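Local coordinates for protein nicotinate-nucleotide diphosphorylase (Carboxylating) (PDB 5HUO) that probably catalyses the conversion of quinolinate and phosphoribosyl diphosphate into nicotinate mononucleotide, carbon dioxide and diphosphate, a step in NAD biosynthesis, at residues A[209-214]-A[235-240]; A[257-262]-A[266-271]; A[229-234]-A[248-253]. All blocks are in the same frame, centred on the assembly; numbering follows the deposited sequence.

Contact 1: A[209-214]-A[235-240]; sequences KAIAQA and EEAAAA
I211 reaches across from helix 207-217 to helix 231-240 and is the residue of its helix that makes the contact. Its CD1 lies against the CB of A240 at 3.6 Å, and the same methyl rests beside the backbone of A237, 3.9 Å from that residue's CA and 4.2 Å from its CB. The branch methyl CG2 of I211 makes a second, looser touch on the CB of A240, at 4.1 Å. A237 and A240 stand three residues apart, so their small side chains offer one low stripe along the helix, and the end of the isoleucine rests on it. CG2 sits anti to the backbone N and CG1 anti to the carbonyl carbon (chi1 -63°). With chi2 extended at 164°, CD1 is carried out from its own helix to the alanines, which explains why the tip of the longer branch does most of the touching.

One shell out, I211 also packs on V242 and on L196 of strand 194-196, while A237 leans on I245 of strand 244-248. Both helices therefore lie on the parallel sheet of the C-terminal domain, as neighbouring outer helices of its alpha/beta barrel. Another face of helix 207-217 meets a second subunit, where A210 packs on I60 and Q213 on A59 of that chain. At the edge, E236 makes weak hydrogen bonds through OE2 to the backbone N atoms of V207 and Q208, in the first turn of helix 207-217, where its negative charge would probably suit the helix dipole.

No hydrogen bond joins the two segments directly. About 121 Å² is buried between them, counting both sides, and what holds them there is van der Waals packing and the burial of apolar surface, the weak polar link between the helices coming from E236.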
ATOM      1  N   LYS A 209     -16.852  13.016 -38.059  1.00171.56           N
ATOM      2  CA  LYS A 209     -15.512  12.406 -38.046  1.00167.06           C
ATOM      3  C   LYS A 209     -15.082  12.025 -36.623  1.00160.08           C
ATOM      4  O   LYS A 209     -14.448  10.999 -36.412  1.00154.71           O
ATOM      5  CB  LYS A 209     -14.458  13.282 -38.734  1.00171.63           C
ATOM      6  N   ALA A 210     -15.394  12.881 -35.653  1.00157.92           N
ATOM      7  CA  ALA A 210     -15.042  12.599 -34.224  1.00152.93           C
ATOM      8  C   ALA A 210     -15.706  11.328 -33.736  1.00144.74           C
ATOM      9  O   ALA A 210     -15.078  10.447 -33.197  1.00139.80           O
ATOM     10  CB  ALA A 210     -15.420  13.754 -33.327  1.00153.04           C
ATOM     11  N   ILE A 211     -16.980  11.231 -34.033  1.00140.79           N
ATOM     12  CA  ILE A 211     -17.746  10.014 -33.769  1.00136.21           C
ATOM     13  C   ILE A 211     -17.147   8.795 -34.455  1.00133.18           C
ATOM     14  O   ILE A 211     -17.052   7.743 -33.882  1.00130.87           O
ATOM     15  CB  ILE A 211     -19.217  10.189 -34.194  1.00138.08           C
ATOM     16  CG1 ILE A 211     -19.848  11.306 -33.343  1.00137.97           C
ATOM     17  CG2 ILE A 211     -19.995   8.894 -34.016  1.00135.37           C
ATOM     18  CD1 ILE A 211     -21.151  11.907 -33.829  1.00140.05           C
ATOM     19  N   ALA A 212     -16.736   8.953 -35.697  1.00136.61           N
ATOM     20  CA  ALA A 212     -16.148   7.845 -36.468  1.00138.39           C
ATOM     21  C   ALA A 212     -14.840   7.372 -35.852  1.00137.85           C
ATOM     22  O   ALA A 212     -14.605   6.162 -35.749  1.00135.42           O
ATOM     23  CB  ALA A 212     -15.890   8.251 -37.897  1.00143.96           C
ATOM     24  N   GLN A 213     -14.000   8.321 -35.444  1.00137.18           N
ATOM     25  CA  GLN A 213     -12.698   7.980 -34.832  1.00138.18           C
ATOM     26  C   GLN A 213     -12.816   7.296 -33.480  1.00133.65           C
ATOM     27  O   GLN A 213     -12.103   6.344 -33.197  1.00132.10           O
ATOM     28  CB  GLN A 213     -11.841   9.190 -34.654  1.00142.26           C
ATOM     29  CG  GLN A 213     -11.397   9.743 -35.965  1.00150.26           C
ATOM     30  CD  GLN A 213     -10.223  10.680 -35.804  1.00158.74           C
ATOM     31  OE1 GLN A 213      -9.503  10.627 -34.815  1.00158.67           O
ATOM     32  NE2 GLN A 213     -10.013  11.544 -36.789  1.00168.83           N
ATOM     33  N   ALA A 214     -13.761   7.771 -32.684  1.00130.02           N
ATOM     34  CA  ALA A 214     -14.126   7.121 -31.422  1.00125.38           C
ATOM     35  C   ALA A 214     -14.501   5.661 -31.642  1.00121.95           C
ATOM     36  O   ALA A 214     -13.976   4.758 -31.005  1.00120.32           O
ATOM     37  CB  ALA A 214     -15.289   7.848 -30.768  1.00124.34           C
ATOM     38  N   GLU A 235     -28.058  17.521 -35.299  1.00181.86           N
ATOM     39  CA  GLU A 235     -28.446  16.794 -36.520  1.00185.76           C
ATOM     40  C   GLU A 235     -27.316  15.881 -36.987  1.00183.44           C
ATOM     41  O   GLU A 235     -27.499  14.681 -37.168  1.00172.16           O
ATOM     42  CB  GLU A 235     -28.824  17.766 -37.668  1.00193.23           C
ATOM     43  CG  GLU A 235     -28.917  17.144 -39.064  1.00192.84           C
ATOM     44  CD  GLU A 235     -29.743  15.865 -39.065  1.00192.44           C
ATOM     45  OE1 GLU A 235     -30.279  15.447 -38.022  1.00193.40           O
ATOM     46  OE2 GLU A 235     -29.782  15.181 -40.075  1.00193.35           O
ATOM     47  N   GLU A 236     -26.160  16.501 -37.187  1.00183.99           N
ATOM     48  CA  GLU A 236     -24.944  15.817 -37.646  1.00182.15           C
ATOM     49  C   GLU A 236     -24.728  14.532 -36.828  1.00174.85           C
ATOM     50  O   GLU A 236     -24.599  13.423 -37.373  1.00173.22           O
ATOM     51  CB  GLU A 236     -23.739  16.772 -37.516  1.00187.56           C
ATOM     52  CG  GLU A 236     -22.605  16.550 -38.504  1.00190.37           C
ATOM     53  CD  GLU A 236     -21.452  17.543 -38.325  1.00193.29           C
ATOM     54  OE1 GLU A 236     -21.672  18.672 -37.816  1.00192.12           O
ATOM     55  OE2 GLU A 236     -20.311  17.199 -38.694  1.00196.15           O
ATOM     56  N   ALA A 237     -24.754  14.718 -35.512  1.00168.88           N
ATOM     57  CA  ALA A 237     -24.553  13.652 -34.522  1.00157.10           C
ATOM     58  C   ALA A 237     -25.604  12.568 -34.606  1.00152.85           C
ATOM     59  O   ALA A 237     -25.264  11.406 -34.620  1.00149.69           O
ATOM     60  CB  ALA A 237     -24.551  14.226 -33.135  1.00156.43           C
ATOM     61  N   ALA A 238     -26.875  12.932 -34.660  1.00153.86           N
ATOM     62  CA  ALA A 238     -27.963  11.916 -34.792  1.00155.64           C
ATOM     63  C   ALA A 238     -27.808  11.073 -36.054  1.00160.89           C
ATOM     64  O   ALA A 238     -27.975   9.850 -36.042  1.00159.02           O
ATOM     65  CB  ALA A 238     -29.332  12.561 -34.794  1.00156.15           C
ATOM     66  N   ALA A 239     -27.467  11.752 -37.144  1.00168.72           N
ATOM     67  CA  ALA A 239     -27.191  11.095 -38.449  1.00166.04           C
ATOM     68  C   ALA A 239     -26.038  10.094 -38.361  1.00160.63           C
ATOM     69  O   ALA A 239     -26.102   9.008 -38.917  1.00155.42           O
ATOM     70  CB  ALA A 239     -26.874  12.133 -39.515  1.00171.40           C
ATOM     71  N   ALA A 240     -25.001  10.485 -37.628  1.00158.02           N
ATOM     72  CA  ALA A 240     -23.811   9.636 -37.389  1.00156.98           C
ATOM     73  C   ALA A 240     -24.095   8.363 -36.530  1.00154.59           C
ATOM     74  O   ALA A 240     -23.278   7.457 -36.478  1.00154.31           O
ATOM     75  CB  ALA A 240     -22.687  10.448 -36.762  1.00153.75           C
TER

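Contact 2: A[257-262]-A[266-271]; sequences QAITLI and SRIECS. With SO4 (sulfate ion), chain H; SO4 (sulfate ion), chain G.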
ATOM      1  N   GLN A 257     -36.862  21.873 -30.610  1.00173.87           N
ATOM      2  CA  GLN A 257     -36.536  21.702 -32.031  1.00174.13           C
ATOM      3  C   GLN A 257     -35.630  20.491 -32.249  1.00166.77           C
ATOM      4  O   GLN A 257     -35.884  19.642 -33.108  1.00161.30           O
ATOM      5  CB  GLN A 257     -35.925  22.977 -32.598  1.00177.47           C
ATOM      6  N   ALA A 258     -34.592  20.407 -31.426  1.00164.12           N
ATOM      7  CA  ALA A 258     -33.633  19.270 -31.476  1.00158.23           C
ATOM      8  C   ALA A 258     -34.330  17.938 -31.311  1.00153.85           C
ATOM      9  O   ALA A 258     -34.037  16.985 -32.016  1.00149.60           O
ATOM     10  CB  ALA A 258     -32.542  19.433 -30.422  1.00153.09           C
ATOM     11  N   ILE A 259     -35.250  17.872 -30.370  1.00155.65           N
ATOM     12  CA  ILE A 259     -35.953  16.605 -30.110  1.00159.30           C
ATOM     13  C   ILE A 259     -36.605  16.049 -31.382  1.00165.18           C
ATOM     14  O   ILE A 259     -36.359  14.898 -31.774  1.00161.71           O
ATOM     15  CB  ILE A 259     -37.050  16.777 -29.063  1.00157.82           C
ATOM     16  CG1 ILE A 259     -36.423  17.103 -27.713  1.00158.62           C
ATOM     17  CG2 ILE A 259     -37.895  15.514 -28.989  1.00154.50           C
ATOM     18  CD1 ILE A 259     -37.427  17.083 -26.573  1.00161.15           C
ATOM     19  N   THR A 260     -37.406  16.914 -32.007  1.00171.63           N
ATOM     20  CA  THR A 260     -38.138  16.617 -33.236  1.00173.00           C
ATOM     21  C   THR A 260     -37.177  16.281 -34.364  1.00172.32           C
ATOM     22  O   THR A 260     -37.382  15.342 -35.120  1.00172.25           O
ATOM     23  CB  THR A 260     -38.885  17.868 -33.701  1.00177.03           C
ATOM     24  OG1 THR A 260     -39.765  18.290 -32.659  1.00176.96           O
ATOM     25  CG2 THR A 260     -39.705  17.570 -34.917  1.00179.25           C
ATOM     26  N   LEU A 261     -36.123  17.074 -34.443  1.00166.98           N
ATOM     27  CA  LEU A 261     -35.076  16.872 -35.402  1.00164.59           C
ATOM     28  C   LEU A 261     -34.351  15.529 -35.271  1.00160.13           C
ATOM     29  O   LEU A 261     -34.071  14.881 -36.247  1.00160.11           O
ATOM     30  CB  LEU A 261     -34.088  17.990 -35.227  1.00167.76           C
ATOM     31  CG  LEU A 261     -32.855  18.010 -36.100  1.00173.55           C
ATOM     32  CD1 LEU A 261     -33.270  18.176 -37.556  1.00177.40           C
ATOM     33  CD2 LEU A 261     -31.967  19.153 -35.660  1.00175.24           C
ATOM     34  N   ILE A 262     -34.029  15.141 -34.053  1.00154.81           N
ATOM     35  CA  ILE A 262     -33.339  13.877 -33.791  1.00148.70           C
ATOM     36  C   ILE A 262     -34.212  12.654 -34.008  1.00146.04           C
ATOM     37  O   ILE A 262     -33.731  11.626 -34.415  1.00142.75           O
ATOM     38  CB  ILE A 262     -32.800  13.850 -32.353  1.00149.41           C
ATOM     39  CG1 ILE A 262     -31.617  14.834 -32.230  1.00147.33           C
ATOM     40  CG2 ILE A 262     -32.370  12.436 -31.946  1.00146.80           C
ATOM     41  CD1 ILE A 262     -31.183  15.133 -30.803  1.00142.16           C
ATOM     42  N   SER A 266     -31.051   8.956 -31.344  1.00130.80           N
ATOM     43  CA  SER A 266     -30.189   8.867 -30.167  1.00123.66           C
ATOM     44  C   SER A 266     -30.942   9.188 -28.893  1.00118.72           C
ATOM     45  O   SER A 266     -32.011   9.784 -28.919  1.00119.89           O
ATOM     46  CB  SER A 266     -29.022   9.845 -30.283  1.00123.19           C
ATOM     47  OG  SER A 266     -28.453   9.705 -31.549  1.00123.60           O
ATOM     48  N   ARG A 267     -30.322   8.828 -27.776  1.00113.88           N
ATOM     49  CA  ARG A 267     -30.798   9.239 -26.444  1.00110.96           C
ATOM     50  C   ARG A 267     -30.400  10.678 -26.196  1.00112.14           C
ATOM     51  O   ARG A 267     -29.406  11.148 -26.731  1.00110.24           O
ATOM     52  CB  ARG A 267     -30.182   8.421 -25.342  1.00106.24           C
ATOM     53  CG  ARG A 267     -30.519   6.971 -25.365  1.00102.68           C
ATOM     54  CD  ARG A 267     -31.939   6.815 -24.894  1.00101.98           C
ATOM     55  NE  ARG A 267     -32.319   5.429 -24.912  1.00102.86           N
ATOM     56  CZ  ARG A 267     -33.557   4.966 -24.796  1.00105.89           C
ATOM     57  NH1 ARG A 267     -34.572   5.771 -24.636  1.00107.57           N
ATOM     58  NH2 ARG A 267     -33.777   3.652 -24.818  1.00108.68           N
ATOM     59  N   ILE A 268     -31.229  11.386 -25.449  1.00112.74           N
ATOM     60  CA  ILE A 268     -31.028  12.822 -25.290  1.00116.00           C
ATOM     61  C   ILE A 268     -30.859  13.147 -23.841  1.00114.20           C
ATOM     62  O   ILE A 268     -31.705  12.796 -23.008  1.00115.32           O
ATOM     63  CB  ILE A 268     -32.153  13.679 -25.888  1.00120.90           C
ATOM     64  CG1 ILE A 268     -32.419  13.301 -27.356  1.00125.17           C
ATOM     65  CG2 ILE A 268     -31.809  15.167 -25.790  1.00122.15           C
ATOM     66  CD1 ILE A 268     -33.746  13.862 -27.907  1.00131.04           C
ATOM     67  N   GLU A 269     -29.746  13.817 -23.570  1.00112.10           N
ATOM     68  CA  GLU A 269     -29.406  14.319 -22.233  1.00112.21           C
ATOM     69  C   GLU A 269     -29.380  15.843 -22.277  1.00115.37           C
ATOM     70  O   GLU A 269     -28.841  16.400 -23.231  1.00123.00           O
ATOM     71  CB  GLU A 269     -28.041  13.792 -21.767  1.00108.24           C
ATOM     72  CG  GLU A 269     -27.364  14.575 -20.613  1.00107.04           C
ATOM     73  CD  GLU A 269     -26.014  13.960 -20.130  1.00105.47           C
ATOM     74  OE1 GLU A 269     -25.481  14.347 -19.053  1.00101.70           O
ATOM     75  OE2 GLU A 269     -25.476  13.057 -20.831  1.00102.29           O
ATOM     76  N   CYS A 270     -29.976  16.497 -21.288  1.00112.84           N
ATOM     77  CA  CYS A 270     -29.772  17.907 -21.110  1.00115.44           C
ATOM     78  C   CYS A 270     -28.845  18.106 -19.940  1.00113.89           C
ATOM     79  O   CYS A 270     -28.960  17.466 -18.917  1.00112.58           O
ATOM     80  CB  CYS A 270     -31.064  18.660 -20.885  1.00118.91           C
ATOM     81  SG  CYS A 270     -32.029  18.884 -22.404  1.00126.77           S
ATOM     82  N   SER A 271     -27.941  19.064 -20.069  1.00117.24           N
ATOM     83  CA  SER A 271     -26.973  19.362 -18.995  1.00116.32           C
ATOM     84  C   SER A 271     -26.531  20.812 -18.991  1.00119.89           C
ATOM     85  O   SER A 271     -26.780  21.554 -19.939  1.00122.80           O
ATOM     86  CB  SER A 271     -25.773  18.496 -19.156  1.00115.22           C
ATOM     87  OG  SER A 271     -24.828  18.767 -18.142  1.00115.08           O
TER
HETATM   88  S   SO4 H 302     -30.653   2.276 -25.207  1.00 97.89           S
HETATM   89  O1  SO4 H 302     -30.964   2.470 -23.767  1.00 90.87           O
HETATM   90  O2  SO4 H 302     -31.541   1.265 -25.875  1.00 92.39           O
HETATM   91  O3  SO4 H 302     -29.204   1.955 -25.319  1.00 94.46           O
HETATM   92  O4  SO4 H 302     -30.881   3.549 -25.907  1.00119.92           O
HETATM   93  S   SO4 G 301     -37.149   2.152 -24.133  1.00122.66           S
HETATM   94  O1  SO4 G 301     -38.447   2.490 -23.510  1.00127.07           O
HETATM   95  O2  SO4 G 301     -37.267   0.918 -24.951  1.00124.30           O
HETATM   96  O3  SO4 G 301     -36.737   3.303 -24.975  1.00113.96           O
HETATM   97  O4  SO4 G 301     -36.154   1.911 -23.066  1.00113.48           O
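I262 and I268 point at each other end to end, the first from helix 252-262 and the second from strand 267-271, with their CD1 methyls 4.1 Å apart. I268 CD1 also comes against the helix at I259, lying 4.2 Å from I259 CA and the same from I259 CG1. The two branches of I262 divide the work: CD1 goes to I268, whereas CG2 faces the loop residue just before the strand, 3.8 Å from the N of S266. The hydroxyl of S266 is occupied elsewhere, by a hydrogen bond with the carbonyl of V242.

This is the helix-to-second-strand half of a beta-alpha-beta unit, strand 244-248, helix 252-262 and strand 267-271, in the parallel sheet of the barrel domain. I245 and L247 of the first strand pack on I262 and I268 respectively, continuing the apolar layer between helix and sheet.

R267 leaves the strand on the other side, away from the helix, its chain bent at chi2. Its guanidinium meets two sulfate ions, probably from the crystallisation liquor, both at its edge and in its plane. NE gives a hydrogen bond to O4 of the chain H sulfate (2.6 Å, 149°), and NH2 one to O3 of the chain G sulfate (3.0 Å, 156°). NH1 forms a salt bridge with D288 OD1, and F220 of a third subunit packs on the arginine.

Contact 3: A[229-234]-A[248-253]; sequences ESLAAA and DNMSLE
M250 reaches from its loop to the backbone of E229. Its CB sets off toward that segment, and with CG anti to its own carbonyl carbon (chi1 -73°) the chain heads for the carbonyl of E229. CG comes 4.2 Å from E229 O, and SD follows at 4.1 Å from the same oxygen. The chain then bends at chi3, bringing CE round to the side chain of L231, 4.5 Å from its CD2. One methionine thus lies across the turn leading into helix 231-240. Farther along, I255 packs on it from helix 252-262, and L231 continues onto A258 of that helix.

Beside it, the CG of E229 lies 4.3 Å from the CB of D248, and their carboxylates are neighbours, with E229 OE2 4.3 Å from D248 OD2, like charges that would probably repel each other mildly unless solvent screens them. S230 and S251 each hold the N-cap position of the helix that follows, S251 bonding through OG to the N of Q254.

Two successive strand-to-helix loops meet here, after strands 224-228 and 244-248, at the C-terminal edge of a parallel sheet, the edge where alpha/beta barrels generally place their active sites.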
ATOM      1  N   GLU A 229     -23.664  22.070 -28.821  1.00180.75           N
ATOM      2  CA  GLU A 229     -24.203  23.426 -28.475  1.00184.60           C
ATOM      3  C   GLU A 229     -25.141  24.010 -29.531  1.00183.47           C
ATOM      4  O   GLU A 229     -25.779  25.008 -29.291  1.00186.69           O
ATOM      5  CB  GLU A 229     -23.069  24.425 -28.216  1.00184.65           C
ATOM      6  CG  GLU A 229     -22.170  24.016 -27.052  1.00185.56           C
ATOM      7  CD  GLU A 229     -21.175  25.083 -26.638  1.00187.34           C
ATOM      8  OE1 GLU A 229     -21.459  26.278 -26.847  1.00193.29           O
ATOM      9  OE2 GLU A 229     -20.108  24.732 -26.085  1.00181.08           O
ATOM     10  N   SER A 230     -25.223  23.345 -30.673  1.00181.14           N
ATOM     11  CA  SER A 230     -25.805  23.849 -31.893  1.00181.64           C
ATOM     12  C   SER A 230     -26.818  22.892 -32.469  1.00180.43           C
ATOM     13  O   SER A 230     -26.619  21.704 -32.400  1.00182.89           O
ATOM     14  CB  SER A 230     -24.655  23.865 -32.862  1.00183.41           C
ATOM     15  OG  SER A 230     -24.994  24.079 -34.179  1.00190.58           O
ATOM     16  N   LEU A 231     -27.878  23.405 -33.065  1.00183.17           N
ATOM     17  CA  LEU A 231     -28.940  22.559 -33.681  1.00186.76           C
ATOM     18  C   LEU A 231     -28.419  21.745 -34.882  1.00187.97           C
ATOM     19  O   LEU A 231     -28.797  20.600 -35.114  1.00178.92           O
ATOM     20  CB  LEU A 231     -30.137  23.423 -34.123  1.00191.46           C
ATOM     21  CG  LEU A 231     -31.197  23.824 -33.090  1.00195.25           C
ATOM     22  CD1 LEU A 231     -31.828  22.565 -32.518  1.00190.98           C
ATOM     23  CD2 LEU A 231     -30.553  24.661 -31.995  1.00200.25           C
ATOM     24  N   ALA A 232     -27.534  22.373 -35.635  1.00196.83           N
ATOM     25  CA  ALA A 232     -26.861  21.747 -36.781  1.00198.71           C
ATOM     26  C   ALA A 232     -26.059  20.524 -36.319  1.00193.60           C
ATOM     27  O   ALA A 232     -26.133  19.451 -36.904  1.00184.27           O
ATOM     28  CB  ALA A 232     -25.936  22.746 -37.475  1.00203.34           C
ATOM     29  N   ALA A 233     -25.286  20.731 -35.256  1.00193.50           N
ATOM     30  CA  ALA A 233     -24.425  19.680 -34.661  1.00189.28           C
ATOM     31  C   ALA A 233     -25.247  18.499 -34.119  1.00177.83           C
ATOM     32  O   ALA A 233     -24.877  17.349 -34.268  1.00167.42           O
ATOM     33  CB  ALA A 233     -23.532  20.265 -33.567  1.00189.65           C
ATOM     34  N   ALA A 234     -26.367  18.816 -33.490  1.00174.44           N
ATOM     35  CA  ALA A 234     -27.314  17.787 -33.021  1.00169.66           C
ATOM     36  C   ALA A 234     -27.794  16.896 -34.165  1.00169.19           C
ATOM     37  O   ALA A 234     -27.880  15.685 -34.040  1.00160.97           O
ATOM     38  CB  ALA A 234     -28.500  18.425 -32.344  1.00168.49           C
ATOM     39  N   ASP A 248     -26.244  21.012 -24.516  1.00145.66           N
ATOM     40  CA  ASP A 248     -25.517  21.788 -23.507  1.00153.20           C
ATOM     41  C   ASP A 248     -26.085  23.205 -23.347  1.00157.44           C
ATOM     42  O   ASP A 248     -26.067  23.992 -24.286  1.00154.75           O
ATOM     43  CB  ASP A 248     -24.032  21.847 -23.878  1.00157.84           C
ATOM     44  CG  ASP A 248     -23.155  22.346 -22.748  1.00157.44           C
ATOM     45  OD1 ASP A 248     -23.653  22.715 -21.648  1.00153.05           O
ATOM     46  OD2 ASP A 248     -21.931  22.353 -22.999  1.00161.14           O
ATOM     47  N   ASN A 249     -26.608  23.475 -22.152  1.00158.78           N
ATOM     48  CA  ASN A 249     -27.131  24.797 -21.748  1.00162.77           C
ATOM     49  C   ASN A 249     -28.014  25.447 -22.813  1.00166.66           C
ATOM     50  O   ASN A 249     -27.961  26.626 -23.043  1.00171.26           O
ATOM     51  CB  ASN A 249     -25.991  25.732 -21.326  1.00161.30           C
ATOM     52  N   MET A 250     -28.812  24.641 -23.490  1.00172.55           N
ATOM     53  CA  MET A 250     -29.672  25.123 -24.590  1.00177.47           C
ATOM     54  C   MET A 250     -31.003  25.636 -24.036  1.00173.53           C
ATOM     55  O   MET A 250     -31.469  25.172 -23.006  1.00168.67           O
ATOM     56  CB  MET A 250     -29.892  24.020 -25.678  1.00178.30           C
ATOM     57  CG  MET A 250     -28.669  23.722 -26.583  1.00175.23           C
ATOM     58  SD  MET A 250     -28.884  22.597 -28.002  1.00167.25           S
ATOM     59  CE  MET A 250     -30.661  22.419 -28.143  1.00165.57           C
ATOM     60  N   SER A 251     -31.592  26.589 -24.741  1.00176.30           N
ATOM     61  CA  SER A 251     -32.948  27.078 -24.435  1.00178.77           C
ATOM     62  C   SER A 251     -34.002  26.027 -24.718  1.00176.05           C
ATOM     63  O   SER A 251     -33.815  25.167 -25.578  1.00179.23           O
ATOM     64  CB  SER A 251     -33.330  28.287 -25.299  1.00184.58           C
ATOM     65  OG  SER A 251     -33.495  27.918 -26.670  1.00181.91           O
ATOM     66  N   LEU A 252     -35.132  26.146 -24.033  1.00172.41           N
ATOM     67  CA  LEU A 252     -36.305  25.265 -24.247  1.00172.27           C
ATOM     68  C   LEU A 252     -36.795  25.205 -25.688  1.00172.80           C
ATOM     69  O   LEU A 252     -37.134  24.140 -26.193  1.00170.61           O
ATOM     70  CB  LEU A 252     -37.482  25.718 -23.396  1.00176.32           C
ATOM     71  CG  LEU A 252     -37.342  25.658 -21.881  1.00175.85           C
ATOM     72  CD1 LEU A 252     -38.601  26.216 -21.256  1.00177.78           C
ATOM     73  CD2 LEU A 252     -37.088  24.227 -21.410  1.00173.92           C
ATOM     74  N   GLU A 253     -36.808  26.357 -26.342  1.00180.29           N
ATOM     75  CA  GLU A 253     -37.165  26.424 -27.777  1.00181.75           C
ATOM     76  C   GLU A 253     -36.160  25.576 -28.578  1.00180.92           C
ATOM     77  O   GLU A 253     -36.542  24.676 -29.330  1.00182.30           O
ATOM     78  CB  GLU A 253     -37.212  27.856 -28.329  1.00181.87           C
TER

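Overall arrangement
From the N terminus, helix 207-217 opens contact 1, and the chain passes through strand 224-228 before helix 231-240 closes it. Contact 3 starts at 229, ahead of that closure, and ends at 248-253, so the two cross and share helix 231-240. Contact 2 follows in series: it opens on helix 252-262, which contact 3 has just entered, and closes a short loop at strand 267-271. Contacts 2 and 3 also touch, through a probable hydrogen bond from N249 N to S271 O, while A238 packs on I262 and S266 to connect contacts 1 and 2. Together they join neighbouring helices (contact 1), a helix to the strand after it (contact 2) and two strand-to-helix loops (contact 3).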